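Local coordinates for sefir domain protein (PDB 5Y8E) that probably acts as a signalling protein through contacts between SEFIR domains, for which it provides a prokaryotic example, at residues S12-H15 / K16-V19; V34-D37 / R38-G41; M51-S54 / I55-D59; D66-Y69 / C70-N74. All blocks are in the same frame, centred on the assembly; numbering follows the deposited sequence. Where two conformers were deposited one is given.

How the contacts relate
The four contacts follow one another along the chain without nesting or crossing, and each closes only a local turn between adjoining segments. Contact 1 starts helix 13-29, contact 2 turns the chain after strand 33-35, contact 3 ends helix 47-57 and contact 4 starts helix 67-75. Contact 1 meets contact 2 where V19 CG1 lies 4.1 Å from L36 CD1, and approaches contact 4 with H15 NE2 3.5 Å from D66 OD2. Contact 2 packs on contact 3, I35 CG2 to S54 OG being 3.6 Å. Contacts 1 and 3 stay apart, their nearest atoms about 13 Å from each other. Together the four contacts join the helices to parallel strands 3-7, 33-35 and 60-65.

Contact 1: residues S12-H15 / K16-V19; sequences SEDH and KEWV
The imidazole of H15 has V19 over one face: CG2 stands 4.2 Å from the ring centroid and 21° off the normal, a CH-pi contact displaced toward the rim. The W18 indole has V19 CG2 at its edge, in plane, and meets W126 edge-to-face. With its CG anti to the backbone N (chi1 -178°), H15 places the ring beside V19, one turn on. S12 is the N-cap, and its OG accepts from H15 N at 3.0 Å. The first helical bond, K16 N to S12 O, is nearly straight at 170°. E13 and K16 run side by side, and K16 NZ forms a salt bridge to the syn side of E13 OE1 at 3.2 Å. A water accepting from K16 NZ and donating to E13 OE2 adds a second link, and K16 also makes a cation-pi contact with W10. D14 OD1 and E17 OE1, like charges 4.5 Å apart, have two waters near both oxygens, which would be expected to ease their repulsion. The stretch begins the helix of the beta-alpha-beta unit 3-7, 13-29, 33-35. H15 and W18 lean on I64 of strand 60-65 and L105 of strand 100-108, V19 on Y8 and L36.

Contact 2: residues V34-D37 / R38-G41; sequences VILD and RWHG
W39 folds back over L36 where the chain turns after strand 33-35, one of the parallel strands of the SEFIR domain sheet, on its way to helix 47-57. L36 CD2 sits 4.0 Å from the centroid of the six-membered ring of W39 and 15° off its normal, a CH-pi contact over the centre of that ring. L36 CB touches CE3 of the same indole at 3.8 Å. V34 extends the apolar contact, its CB 4.0 Å from W39 CZ3, while V34 O lies at the edge of the indole, in its plane. The H40 ring takes a different place: its CD2 edge comes to 3.2 Å from L36 O, with that oxygen in the ring plane.

The turn itself brings the two rings to these positions. L36 O receives weak bonds from both W39 N and H40 N, and D37 O accepts from H40 N at 3.0 Å, the donor standing well above the carbonyl plane. G41 N adds a weak bond to R38 O.

Farther out, A23, N24 and M27 of helix 13-29 pack against W39, and F50 of helix 47-57 meets the ring of H40. The carboxylate of D37 is held chiefly from outside the turn: OD1 bonds to Y8 OH and OD2 to W10 NE1. D37 CG lies between its own N and carbonyl carbon (chi1 57°), which turns the carboxylate back toward the following amide; R38 N makes a weak bond to D37 OD1, short at 2.7 Å but bent to 120°.

Contact 3: residues M51-S54 / I55-D59; sequences MENS and IKIAD
The last turns of helix 47-57 form this contact, with M51 and I55 meeting one helical turn apart. Their side chains run alongside each other in the same direction, and M51 CG touches I55 CD1 at 3.9 Å. I55 CG1 also lies against M51 O, at 3.4 Å, while I55 N donates to that carbonyl nearly along the C=O axis, at 3.0 Å. The next bond, K56 N to E52 O, is weak. I57 N to N53 O is 3.2 Å.

The helix packs on the sheet of the SEFIR domain. S54, I55 and A58 rest on F5 of strand 3-7, S54 and I57 on I35, and M51 and I55 on I91 of helix 89-93. S54 OG bonds back to F50 O. At the C-terminal end K99 NZ bonds to both I55 O and A58 O, which satisfies these carbonyls.

Near the helix end, a chi1 of 67° in I57 brings CG1 to 3.5 Å from N53 O and carries CD1 across N53, where it meets ND2 at 3.8 Å. At A58 the backbone leaves helical angles, yet A58 N still donates to S54 O at 3.0 Å, with a bent angle of 133°.

Contact 4: residues D66-Y69 / C70-N74; sequences DKDY and CEKAN
Successive helical bonds, C70 N to D66 O, E71 N to K67 O, K72 N to D68 O and A73 N to Y69 O, set the first turns of helix 67-75, with lengths between 2.8 Å (A73 N to Y69 O) and 3.2 Å (C70 N to D66 O). D66 is the N-cap: its OD1 accepts from Y69 N at 3.1 Å, met from above the carboxylate plane, 48° out of it. The other oxygen, D66 OD2, bonds to S11 OG in the loop after strand 3-7.

One turn along, D68 and K72 meet by the carboxylate against the methylenes of the lysine. D68 OD1 comes to 3.2 Å from K72 CE and D68 OD2 to 3.4 Å from K72 CD, but K72 NZ remains 4.7 Å from D68 OD1, too far for a salt bridge. The carboxylate is instead engaged with S9 OG and S11 OG through OD2.

K67 and E71 behave alike. K67 CG lies 3.8 Å from E71 CD, while K67 NZ stays 5.1 Å from E71 OE2; K67 NZ instead forms a salt bridge with E108 OE2. In Y69 a chi1 of -171° carries the ring to where OH bonds to S7 OG and I87 N.

D66 and D68, near the N-terminal end, would be expected to interact favourably with the helix dipole. Both bond to serines of the loop after strand 3-7, through OD2 in each case, so the chemistry fastens the start of this helix to that loop, while the pairs K67 with E71 and D68 with K72 would attract weakly.

Contact 1: residues S12-H15 / K16-V19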
# COMPACT_ATOMS: atom_id res chain seq x y z
N SER A 12 -4.50 -13.88 -5.78
CA SER A 12 -4.16 -15.29 -5.97
C SER A 12 -3.45 -15.76 -4.72
O SER A 12 -3.05 -14.93 -3.90
CB SER A 12 -3.24 -15.45 -7.17
OG SER A 12 -1.98 -14.87 -6.90
N GLU A 13 -3.26 -17.07 -4.57
CA GLU A 13 -2.54 -17.56 -3.40
C GLU A 13 -1.08 -17.11 -3.43
O GLU A 13 -0.51 -16.75 -2.40
CB GLU A 13 -2.66 -19.08 -3.26
CG GLU A 13 -4.07 -19.56 -2.92
CD GLU A 13 -4.64 -18.93 -1.65
OE1 GLU A 13 -3.86 -18.47 -0.78
OE2 GLU A 13 -5.89 -18.90 -1.51
N ASP A 14 -0.47 -17.13 -4.62
CA ASP A 14 0.91 -16.69 -4.77
C ASP A 14 1.06 -15.22 -4.41
O ASP A 14 2.06 -14.82 -3.81
CB ASP A 14 1.40 -16.92 -6.20
CG ASP A 14 1.69 -18.37 -6.49
OD1 ASP A 14 1.75 -19.17 -5.54
OD2 ASP A 14 1.89 -18.70 -7.68
N HIS A 15 0.08 -14.41 -4.77
CA HIS A 15 0.15 -12.99 -4.47
C HIS A 15 0.01 -12.76 -2.96
O HIS A 15 0.75 -11.96 -2.39
CB HIS A 15 -0.91 -12.21 -5.23
CG HIS A 15 -0.85 -10.73 -4.98
ND1 HIS A 15 0.23 -9.96 -5.36
CD2 HIS A 15 -1.73 -9.89 -4.39
CE1 HIS A 15 0.01 -8.70 -5.01
NE2 HIS A 15 -1.17 -8.64 -4.42
N LYS A 16 -0.92 -13.47 -2.33
CA LYS A 16 -1.06 -13.42 -0.88
C LYS A 16 0.26 -13.78 -0.19
O LYS A 16 0.64 -13.15 0.80
CB LYS A 16 -2.18 -14.35 -0.40
CG LYS A 16 -3.58 -13.90 -0.77
CD LYS A 16 -4.61 -15.00 -0.48
CE LYS A 16 -4.67 -15.36 0.99
NZ LYS A 16 -5.51 -16.57 1.24
N GLU A 17 0.95 -14.79 -0.72
CA GLU A 17 2.22 -15.22 -0.13
C GLU A 17 3.32 -14.17 -0.32
O GLU A 17 4.14 -13.96 0.58
CB GLU A 17 2.67 -16.58 -0.70
CG GLU A 17 3.95 -17.12 -0.03
CD GLU A 17 4.44 -18.43 -0.60
OE1 GLU A 17 3.94 -18.86 -1.66
OE2 GLU A 17 5.34 -19.04 0.02
N TRP A 18 3.34 -13.52 -1.47
CA TRP A 18 4.31 -12.45 -1.70
C TRP A 18 4.11 -11.31 -0.70
O TRP A 18 5.07 -10.78 -0.14
CB TRP A 18 4.22 -11.93 -3.14
CG TRP A 18 5.26 -10.90 -3.51
CD1 TRP A 18 6.48 -11.12 -4.08
CD2 TRP A 18 5.16 -9.48 -3.32
NE1 TRP A 18 7.14 -9.93 -4.26
CE2 TRP A 18 6.35 -8.91 -3.81
CE3 TRP A 18 4.17 -8.64 -2.80
CZ2 TRP A 18 6.58 -7.53 -3.78
CZ3 TRP A 18 4.40 -7.27 -2.76
CH2 TRP A 18 5.60 -6.73 -3.25
N VAL A 19 2.85 -10.94 -0.47
CA VAL A 19 2.56 -9.87 0.48
C VAL A 19 2.92 -10.30 1.91
O VAL A 19 3.51 -9.53 2.67
CB VAL A 19 1.09 -9.43 0.39
CG1 VAL A 19 0.74 -8.45 1.51
CG2 VAL A 19 0.81 -8.78 -0.98
O HOH W 1 -7.85 -16.96 -0.66
O HOH W 2 1.17 -19.87 -2.99
O HOH W 3 4.31 -18.86 -4.03

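Contact 2: residues V34-D37 / R38-G41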
# COMPACT_ATOMS: atom_id res chain seq x y z
N VAL A 34 4.09 -3.89 11.27
CA VAL A 34 3.22 -4.04 10.10
C VAL A 34 1.81 -4.42 10.53
O VAL A 34 1.61 -5.33 11.34
CB VAL A 34 3.77 -5.06 9.07
CG1 VAL A 34 2.76 -5.30 7.95
CG2 VAL A 34 5.08 -4.55 8.48
N ILE A 35 0.84 -3.68 10.00
CA ILE A 35 -0.57 -4.00 10.16
C ILE A 35 -1.04 -4.81 8.95
O ILE A 35 -1.15 -4.28 7.84
CB ILE A 35 -1.43 -2.72 10.29
CG1 ILE A 35 -0.91 -1.84 11.43
CG2 ILE A 35 -2.89 -3.09 10.50
CD1 ILE A 35 -1.52 -0.42 11.48
N LEU A 36 -1.32 -6.09 9.18
CA LEU A 36 -1.69 -7.01 8.10
C LEU A 36 -2.99 -7.74 8.44
O LEU A 36 -3.13 -8.28 9.55
CB LEU A 36 -0.57 -8.03 7.87
CG LEU A 36 -0.75 -9.00 6.69
CD1 LEU A 36 -0.78 -8.23 5.36
CD2 LEU A 36 0.34 -10.06 6.69
N ASP A 37 -3.93 -7.77 7.50
CA ASP A 37 -5.24 -8.38 7.73
C ASP A 37 -5.18 -9.81 8.28
O ASP A 37 -5.92 -10.16 9.20
CB ASP A 37 -6.11 -8.31 6.46
CG ASP A 37 -5.45 -8.97 5.24
OD1 ASP A 37 -4.28 -9.43 5.31
OD2 ASP A 37 -6.11 -9.01 4.18
N ARG A 38 -4.29 -10.62 7.75
CA ARG A 38 -4.26 -12.02 8.14
C ARG A 38 -3.75 -12.26 9.56
O ARG A 38 -4.17 -13.21 10.23
CB ARG A 38 -3.51 -12.85 7.12
CG ARG A 38 -4.17 -12.75 5.76
CD ARG A 38 -3.34 -13.40 4.70
NE ARG A 38 -3.23 -14.84 4.91
CZ ARG A 38 -2.36 -15.60 4.25
NH1 ARG A 38 -1.54 -15.04 3.38
NH2 ARG A 38 -2.30 -16.90 4.48
N TRP A 39 -2.90 -11.36 10.04
CA TRP A 39 -2.40 -11.43 11.41
C TRP A 39 -3.48 -11.01 12.40
O TRP A 39 -3.40 -11.32 13.58
CB TRP A 39 -1.15 -10.57 11.58
CG TRP A 39 0.07 -11.15 10.91
CD1 TRP A 39 0.24 -12.46 10.51
CD2 TRP A 39 1.27 -10.46 10.54
NE1 TRP A 39 1.49 -12.61 9.93
CE2 TRP A 39 2.13 -11.40 9.94
CE3 TRP A 39 1.70 -9.14 10.68
CZ2 TRP A 39 3.40 -11.05 9.46
CZ3 TRP A 39 2.96 -8.79 10.21
CH2 TRP A 39 3.79 -9.74 9.61
N HIS A 40 -4.49 -10.30 11.89
CA HIS A 40 -5.62 -9.86 12.69
C HIS A 40 -6.86 -10.72 12.46
O HIS A 40 -7.89 -10.51 13.10
CB HIS A 40 -5.95 -8.39 12.38
CG HIS A 40 -4.95 -7.43 12.94
ND1 HIS A 40 -5.14 -6.77 14.13
CD2 HIS A 40 -3.75 -7.01 12.47
CE1 HIS A 40 -4.10 -5.99 14.38
NE2 HIS A 40 -3.25 -6.12 13.38
N GLY A 41 -6.75 -11.70 11.57
CA GLY A 41 -7.86 -12.61 11.30
C GLY A 41 -9.12 -11.91 10.84
O GLY A 41 -10.24 -12.28 11.23

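Contact 3: residues M51-S54 / I55-D59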
# COMPACT_ATOMS: atom_id res chain seq x y z
N MET A 51 -9.71 -1.69 6.66
CA MET A 51 -8.95 -0.83 5.79
C MET A 51 -9.02 0.64 6.25
O MET A 51 -8.04 1.27 6.45
CB MET A 51 -9.45 -0.96 4.35
CG MET A 51 -8.81 -0.01 3.32
SD MET A 51 -9.48 -0.05 1.61
CE MET A 51 -11.28 -0.07 1.89
N GLU A 52 -10.22 1.14 6.40
CA GLU A 52 -10.40 2.52 6.84
C GLU A 52 -9.67 2.82 8.16
O GLU A 52 -8.97 3.77 8.28
CB GLU A 52 -11.88 2.90 6.92
CG GLU A 52 -12.13 4.32 6.76
CD GLU A 52 -13.59 4.63 6.33
OE1 GLU A 52 -14.46 3.94 6.77
OE2 GLU A 52 -13.80 5.55 5.54
N ASN A 53 -9.88 1.97 9.13
CA ASN A 53 -9.23 2.15 10.42
C ASN A 53 -7.69 2.05 10.35
O ASN A 53 -7.01 2.77 10.98
CB ASN A 53 -9.69 1.17 11.44
CG ASN A 53 -9.10 1.46 12.78
OD1 ASN A 53 -9.51 2.43 13.41
ND2 ASN A 53 -8.11 0.69 13.23
N SER A 54 -7.21 1.07 9.62
CA SER A 54 -5.77 0.86 9.55
C SER A 54 -5.04 2.01 8.85
O SER A 54 -3.93 2.36 9.22
CB SER A 54 -5.45 -0.48 8.90
OG SER A 54 -6.01 -1.53 9.68
N ILE A 55 -5.68 2.59 7.85
CA ILE A 55 -5.09 3.73 7.17
C ILE A 55 -4.98 4.91 8.12
O ILE A 55 -3.97 5.62 8.15
CB ILE A 55 -5.89 4.11 5.90
CG1 ILE A 55 -5.69 3.04 4.82
CG2 ILE A 55 -5.46 5.48 5.37
CD1 ILE A 55 -6.62 3.18 3.61
N LYS A 56 -6.02 5.11 8.94
CA LYS A 56 -6.03 6.21 9.89
C LYS A 56 -4.90 6.11 10.91
O LYS A 56 -4.24 7.12 11.22
CB LYS A 56 -7.38 6.28 10.61
CG LYS A 56 -7.44 7.41 11.62
CD LYS A 56 -8.73 7.37 12.42
CE LYS A 56 -8.78 8.52 13.41
NZ LYS A 56 -8.90 9.83 12.71
N ILE A 57 -4.65 4.91 11.42
CA ILE A 57 -3.64 4.73 12.46
C ILE A 57 -2.23 4.47 11.96
O ILE A 57 -1.27 4.58 12.73
CB ILE A 57 -4.04 3.63 13.48
CG1 ILE A 57 -4.06 2.25 12.82
CG2 ILE A 57 -5.38 3.98 14.13
CD1 ILE A 57 -4.33 1.10 13.79
N ALA A 58 -2.08 4.15 10.68
CA ALA A 58 -0.74 3.91 10.13
C ALA A 58 0.04 5.19 9.90
O ALA A 58 -0.54 6.24 9.60
CB ALA A 58 -0.85 3.15 8.83
N ASP A 59 1.36 5.10 10.02
CA ASP A 59 2.23 6.19 9.58
C ASP A 59 2.38 6.13 8.06
O ASP A 59 2.39 7.16 7.38
CB ASP A 59 3.61 6.07 10.24
CG ASP A 59 3.54 6.13 11.75
OD1 ASP A 59 3.01 7.13 12.28
OD2 ASP A 59 4.01 5.18 12.40

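Contact 4: residues D66-Y69 / C70-N74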
# COMPACT_ATOMS: atom_id res chain seq x y z
N ASP A 66 -0.86 -4.47 -7.98
CA ASP A 66 -0.83 -5.39 -9.11
C ASP A 66 -1.99 -5.04 -10.04
O ASP A 66 -2.78 -4.13 -9.75
CB ASP A 66 -0.84 -6.86 -8.67
CG ASP A 66 -2.09 -7.25 -7.87
OD1 ASP A 66 -2.83 -6.36 -7.39
OD2 ASP A 66 -2.30 -8.47 -7.69
N LYS A 67 -2.08 -5.73 -11.17
CA LYS A 67 -3.12 -5.41 -12.16
C LYS A 67 -4.51 -5.53 -11.55
O LYS A 67 -5.38 -4.68 -11.78
CB LYS A 67 -2.99 -6.33 -13.38
CG LYS A 67 -4.11 -6.17 -14.39
CD LYS A 67 -3.79 -6.90 -15.69
CE LYS A 67 -3.30 -5.92 -16.75
NZ LYS A 67 -2.76 -6.60 -17.97
N ASP A 68 -4.71 -6.57 -10.75
CA ASP A 68 -6.00 -6.84 -10.13
C ASP A 68 -6.46 -5.70 -9.23
O ASP A 68 -7.60 -5.25 -9.31
CB ASP A 68 -5.94 -8.14 -9.33
CG ASP A 68 -7.27 -8.51 -8.70
OD1 ASP A 68 -8.22 -8.82 -9.46
OD2 ASP A 68 -7.37 -8.49 -7.45
N TYR A 69 -5.56 -5.23 -8.37
CA TYR A 69 -5.90 -4.17 -7.43
C TYR A 69 -6.33 -2.93 -8.20
O TYR A 69 -7.35 -2.31 -7.89
CB TYR A 69 -4.69 -3.84 -6.56
CG TYR A 69 -4.97 -2.91 -5.40
CD1 TYR A 69 -5.01 -1.53 -5.59
CD2 TYR A 69 -5.19 -3.40 -4.12
CE1 TYR A 69 -5.26 -0.67 -4.53
CE2 TYR A 69 -5.44 -2.55 -3.05
CZ TYR A 69 -5.47 -1.19 -3.27
OH TYR A 69 -5.72 -0.33 -2.22
N CYS A 70 -5.56 -2.59 -9.22
CA CYS A 70 -5.77 -1.38 -10.01
C CYS A 70 -7.10 -1.43 -10.77
O CYS A 70 -7.85 -0.45 -10.81
CB CYS A 70 -4.61 -1.21 -11.00
SG CYS A 70 -4.62 0.31 -11.99
N GLU A 71 -7.37 -2.57 -11.39
CA GLU A 71 -8.58 -2.71 -12.19
C GLU A 71 -9.84 -2.64 -11.32
O GLU A 71 -10.85 -2.07 -11.72
CB GLU A 71 -8.54 -3.98 -13.05
CG GLU A 71 -7.38 -3.98 -14.04
CD GLU A 71 -7.58 -4.94 -15.20
OE1 GLU A 71 -8.15 -6.03 -15.00
OE2 GLU A 71 -7.15 -4.59 -16.33
N LYS A 72 -9.76 -3.21 -10.12
CA LYS A 72 -10.89 -3.17 -9.19
C LYS A 72 -11.04 -1.78 -8.57
O LYS A 72 -12.15 -1.30 -8.35
CB LYS A 72 -10.70 -4.22 -8.10
CG LYS A 72 -10.96 -5.67 -8.56
CD LYS A 72 -10.23 -6.66 -7.65
CE LYS A 72 -10.85 -8.06 -7.71
NZ LYS A 72 -12.01 -8.19 -6.78
N ALA A 73 -9.90 -1.14 -8.30
CA ALA A 73 -9.90 0.22 -7.77
C ALA A 73 -10.52 1.17 -8.79
O ALA A 73 -11.22 2.13 -8.42
CB ALA A 73 -8.49 0.66 -7.45
N ASN A 74 -10.27 0.90 -10.06
CA ASN A 74 -10.80 1.72 -11.14
C ASN A 74 -12.28 1.46 -11.44
O ASN A 74 -12.99 2.37 -11.87
CB ASN A 74 -9.97 1.53 -12.41
CG ASN A 74 -8.60 2.18 -12.31
OD1 ASN A 74 -8.38 3.08 -11.50
ND2 ASN A 74 -7.67 1.73 -13.16